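Local coordinates for penicillin binding protein 2X (Streptococcus thermophilus, PDB 5U47) that probably cross-links peptidoglycan strands as a transpeptidase of the septal division machinery, and is thought to be inactivated when beta-lactams acylate its active-site serine, at residues K439-R450 and S579-T590. The protein carries 1 engineered substitution. Residues are numbered along the deposited sequence; the frame is centred on the assembly and turned at random.
Sequences KQVADTNKGTVR and SVSEGSGKTEET
Thr590 and Arg450 form the tight end of this contact, where the loop between helices 574-577 and 602-611 crosses a beta-hairpin, and they illustrate how backbone pairing and side-chain chemistry can share one small interface. A single beta bridge joins Val449 to Glu589: Val449 N donates to Glu588 O at 3.1 Å, and Thr590 N returns a bond to Val449 O at 3.0 Å. Beside it the hydroxyls of Thr448 and Thr590 meet, OG1 to OG1, at 2.8 Å, their side chains crossing at about a right angle. With chi1 at 59°, Thr448 OG1 sits between its own N and carbonyl carbon, facing that partner, while CG2 lies along the Glu588 side chain. A water bonded to Thr590 OG1 also bonds to Val441 O, tying the loop to the other hairpin strand. Arg450 bends at chi3 (74°), and NH1 reaches Thr590 O at 2.9 Å, the oxygen lying at the edge of the guanidinium. Arg450 NH1 and Glu589 OE1 form a long salt bridge, 3.9 Å, with the oxygen well out of the guanidinium plane and no N-H aimed at it; Ala638 N binds that oxygen, while NH1 also bonds Ile636 O and NE bonds Asn612 O.

At the other end, buried Gln440 extends NE2 to Ser584 OG at 3.0 Å, nearly in its amide plane, and shares NE2 with Thr451; Val580 CG2 packs against OE1. Lys439, also buried, lays its methylenes on Ser579 OG and pairs with Glu257. Ser584 OG donates a hydrogen bond to Val580 O, yet it belongs to the looser, poorly ordered run 582-586; Gly585, Lys586, Gly447 and Glu588 are exposed. The chemistry thus implies a loop held firmly by the bridge at Glu588-Thr590, with the turn before it probably more mobile.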
loop_
_atom_site.group_PDB
_atom_site.type_symbol
_atom_site.label_atom_id
_atom_site.label_comp_id
_atom_site.label_asym_id
_atom_site.label_seq_id
_atom_site.Cartn_x
_atom_site.Cartn_y
_atom_site.Cartn_z
ATOM N N LYS A 439 -5.000 -6.892 6.717
ATOM C CA LYS A 439 -4.951 -8.103 7.531
ATOM C C LYS A 439 -6.355 -8.619 7.804
ATOM O O LYS A 439 -6.602 -9.809 7.785
ATOM C CB LYS A 439 -4.290 -7.799 8.882
ATOM C CG LYS A 439 -4.110 -8.982 9.840
ATOM C CD LYS A 439 -2.986 -9.920 9.392
ATOM C CE LYS A 439 -3.392 -10.932 8.322
ATOM N NZ LYS A 439 -2.266 -11.281 7.383
ATOM N N GLN A 440 -7.256 -7.704 8.125
ATOM C CA GLN A 440 -8.622 -8.088 8.468
ATOM C C GLN A 440 -9.574 -6.940 8.240
ATOM O O GLN A 440 -9.222 -5.795 8.486
ATOM C CB GLN A 440 -8.686 -8.529 9.946
ATOM C CG GLN A 440 -10.035 -8.991 10.440
ATOM C CD GLN A 440 -10.016 -9.385 11.915
ATOM O OE1 GLN A 440 -10.293 -8.556 12.753
ATOM N NE2 GLN A 440 -9.655 -10.647 12.229
ATOM N N VAL A 441 -10.776 -7.276 7.786
ATOM C CA VAL A 441 -11.880 -6.335 7.602
ATOM C C VAL A 441 -12.923 -6.824 8.607
ATOM O O VAL A 441 -13.324 -7.998 8.568
ATOM C CB VAL A 441 -12.458 -6.404 6.182
ATOM C CG1 VAL A 441 -13.635 -5.444 6.020
ATOM C CG2 VAL A 441 -11.370 -6.137 5.151
ATOM N N ALA A 442 -13.346 -5.943 9.516
ATOM C CA ALA A 442 -14.246 -6.338 10.597
ATOM C C ALA A 442 -15.533 -5.553 10.634
ATOM O O ALA A 442 -15.531 -4.312 10.496
ATOM C CB ALA A 442 -13.533 -6.206 11.940
ATOM N N ASP A 443 -16.635 -6.282 10.800
ATOM C CA ASP A 443 -17.934 -5.674 10.965
ATOM C C ASP A 443 -18.222 -5.825 12.459
ATOM O O ASP A 443 -18.632 -6.904 12.917
ATOM C CB ASP A 443 -19.003 -6.344 10.097
ATOM C CG ASP A 443 -20.386 -5.701 10.279
ATOM O OD1 ASP A 443 -20.712 -5.279 11.407
ATOM O OD2 ASP A 443 -21.161 -5.622 9.303
ATOM N N THR A 444 -17.979 -4.753 13.212
ATOM C CA THR A 444 -18.178 -4.758 14.670
ATOM C C THR A 444 -19.630 -4.741 15.089
ATOM O O THR A 444 -19.931 -5.071 16.225
ATOM C CB THR A 444 -17.473 -3.575 15.363
ATOM O OG1 THR A 444 -17.918 -2.353 14.777
ATOM C CG2 THR A 444 -15.982 -3.698 15.209
ATOM N N ASN A 445 -20.519 -4.333 14.189
ATOM C CA ASN A 445 -21.940 -4.321 14.481
ATOM C C ASN A 445 -22.413 -5.776 14.525
ATOM O O ASN A 445 -23.114 -6.184 15.445
ATOM C CB ASN A 445 -22.739 -3.575 13.389
ATOM C CG ASN A 445 -22.155 -2.205 13.039
ATOM O OD1 ASN A 445 -21.795 -1.945 11.866
ATOM N ND2 ASN A 445 -22.018 -1.334 14.048
ATOM N N LYS A 446 -21.988 -6.568 13.533
ATOM C CA LYS A 446 -22.413 -7.964 13.417
ATOM C C LYS A 446 -21.534 -8.968 14.120
ATOM O O LYS A 446 -21.949 -10.103 14.342
ATOM C CB LYS A 446 -22.528 -8.347 11.943
ATOM C CG LYS A 446 -23.546 -7.533 11.163
ATOM C CD LYS A 446 -24.921 -7.613 11.797
ATOM C CE LYS A 446 -25.978 -6.943 10.949
ATOM N NZ LYS A 446 -27.239 -6.871 11.734
ATOM N N GLY A 447 -20.322 -8.564 14.468
ATOM C CA GLY A 447 -19.399 -9.468 15.106
ATOM C C GLY A 447 -18.820 -10.477 14.125
ATOM O O GLY A 447 -18.573 -11.632 14.484
ATOM N N THR A 448 -18.616 -10.052 12.886
ATOM C CA THR A 448 -18.011 -10.922 11.888
ATOM C C THR A 448 -16.747 -10.289 11.304
ATOM O O THR A 448 -16.565 -9.072 11.326
ATOM C CB THR A 448 -18.988 -11.276 10.755
ATOM O OG1 THR A 448 -19.428 -10.084 10.108
ATOM C CG2 THR A 448 -20.183 -12.011 11.288
ATOM N N VAL A 449 -15.885 -11.137 10.766
ATOM C CA VAL A 449 -14.640 -10.699 10.170
ATOM C C VAL A 449 -14.303 -11.496 8.930
ATOM O O VAL A 449 -14.856 -12.582 8.701
ATOM C CB VAL A 449 -13.447 -10.906 11.131
ATOM C CG1 VAL A 449 -13.681 -10.157 12.439
ATOM C CG2 VAL A 449 -13.187 -12.406 11.399
ATOM N N ARG A 450 -13.397 -10.929 8.143
ATOM C CA ARG A 450 -12.752 -11.590 6.995
ATOM C C ARG A 450 -11.275 -11.338 7.234
ATOM O O ARG A 450 -10.855 -10.178 7.330
ATOM C CB ARG A 450 -13.196 -11.007 5.658
ATOM C CG ARG A 450 -14.594 -11.451 5.307
ATOM C CD ARG A 450 -15.146 -10.761 4.076
ATOM N NE ARG A 450 -14.565 -11.240 2.820
ATOM C CZ ARG A 450 -14.931 -12.356 2.168
ATOM N NH1 ARG A 450 -15.852 -13.178 2.654
ATOM N NH2 ARG A 450 -14.349 -12.670 1.017
ATOM N N SER A 579 -1.424 -11.153 14.880
ATOM C CA SER A 579 -2.296 -10.053 14.588
ATOM C C SER A 579 -3.651 -10.438 15.200
ATOM O O SER A 579 -3.739 -11.410 15.965
ATOM C CB SER A 579 -2.410 -9.873 13.070
ATOM O OG SER A 579 -2.863 -11.064 12.450
ATOM N N VAL A 580 -4.695 -9.683 14.865
ATOM C CA VAL A 580 -6.051 -10.034 15.310
ATOM C C VAL A 580 -6.496 -11.403 14.752
ATOM O O VAL A 580 -7.499 -11.942 15.212
ATOM C CB VAL A 580 -7.103 -8.953 14.946
ATOM C CG1 VAL A 580 -6.910 -7.708 15.801
ATOM C CG2 VAL A 580 -7.076 -8.625 13.454
ATOM N N SER A 581 -5.758 -11.940 13.762
ATOM C CA SER A 581 -6.014 -13.290 13.208
ATOM C C SER A 581 -6.038 -14.330 14.328
ATOM O O SER A 581 -6.926 -15.180 14.358
ATOM C CB SER A 581 -4.927 -13.705 12.204
ATOM O OG SER A 581 -4.806 -12.788 11.130
ATOM N N GLU A 582 -5.044 -14.258 15.226
ATOM C CA GLU A 582 -4.959 -15.137 16.406
ATOM C C GLU A 582 -5.927 -14.599 17.464
ATOM O O GLU A 582 -5.565 -13.759 18.294
ATOM C CB GLU A 582 -3.525 -15.219 16.973
ATOM C CG GLU A 582 -2.543 -16.088 16.179
ATOM C CD GLU A 582 -2.164 -15.535 14.810
ATOM O OE1 GLU A 582 -2.306 -14.317 14.574
ATOM O OE2 GLU A 582 -1.698 -16.329 13.967
ATOM N N GLY A 583 -7.156 -15.103 17.415
ATOM C CA GLY A 583 -8.248 -14.657 18.285
ATOM C C GLY A 583 -9.538 -14.507 17.484
ATOM O O GLY A 583 -10.616 -14.363 18.065
ATOM N N SER A 584 -9.415 -14.542 16.148
ATOM C CA SER A 584 -10.550 -14.410 15.215
ATOM C C SER A 584 -10.899 -15.704 14.447
ATOM O O SER A 584 -11.826 -15.704 13.629
ATOM C CB SER A 584 -10.271 -13.283 14.210
ATOM O OG SER A 584 -10.142 -12.031 14.862
ATOM N N GLY A 585 -10.170 -16.794 14.709
ATOM C CA GLY A 585 -10.421 -18.091 14.047
ATOM C C GLY A 585 -11.760 -18.736 14.400
ATOM O O GLY A 585 -12.266 -19.573 13.649
ATOM N N LYS A 586 -12.317 -18.346 15.552
ATOM C CA LYS A 586 -13.617 -18.827 16.030
ATOM C C LYS A 586 -14.710 -17.779 15.753
ATOM O O LYS A 586 -15.882 -17.987 16.102
ATOM C CB LYS A 586 -13.544 -19.119 17.537
ATOM C CG LYS A 586 -12.424 -20.081 17.912
ATOM C CD LYS A 586 -12.325 -20.320 19.408
ATOM C CE LYS A 586 -11.129 -21.209 19.716
ATOM N NZ LYS A 586 -10.984 -21.503 21.166
ATOM N N THR A 587 -14.322 -16.656 15.132
ATOM C CA THR A 587 -15.269 -15.588 14.818
ATOM C C THR A 587 -15.914 -15.913 13.481
ATOM O O THR A 587 -15.232 -16.288 12.528
ATOM C CB THR A 587 -14.597 -14.180 14.728
ATOM O OG1 THR A 587 -13.815 -13.923 15.901
ATOM C CG2 THR A 587 -15.651 -13.075 14.590
ATOM N N GLU A 588 -17.232 -15.767 13.422
ATOM C CA GLU A 588 -17.994 -16.000 12.206
ATOM C C GLU A 588 -17.421 -15.141 11.080
ATOM O O GLU A 588 -16.969 -14.015 11.321
ATOM C CB GLU A 588 -19.459 -15.656 12.461
ATOM C CG GLU A 588 -20.401 -15.792 11.268
ATOM C CD GLU A 588 -21.844 -15.427 11.624
ATOM O OE1 GLU A 588 -22.122 -15.137 12.806
ATOM O OE2 GLU A 588 -22.703 -15.418 10.717
ATOM N N GLU A 589 -17.417 -15.681 9.864
ATOM C CA GLU A 589 -16.877 -14.962 8.719
ATOM C C GLU A 589 -17.947 -14.140 7.993
ATOM O O GLU A 589 -19.034 -14.623 7.735
ATOM C CB GLU A 589 -16.158 -15.928 7.752
ATOM C CG GLU A 589 -15.382 -15.197 6.656
ATOM C CD GLU A 589 -14.609 -16.127 5.752
ATOM O OE1 GLU A 589 -15.153 -16.426 4.687
ATOM O OE2 GLU A 589 -13.486 -16.591 6.114
ATOM N N THR A 590 -17.615 -12.898 7.649
ATOM C CA THR A 590 -18.546 -12.004 6.937
ATOM C C THR A 590 -18.738 -12.530 5.522
ATOM O O THR A 590 -17.772 -12.931 4.862
ATOM C CB THR A 590 -17.996 -10.551 6.829
ATOM O OG1 THR A 590 -17.488 -10.107 8.093
ATOM C CG2 THR A 590 -19.088 -9.593 6.355
HETATM O O HOH W 1 -15.894 -8.089 7.431
#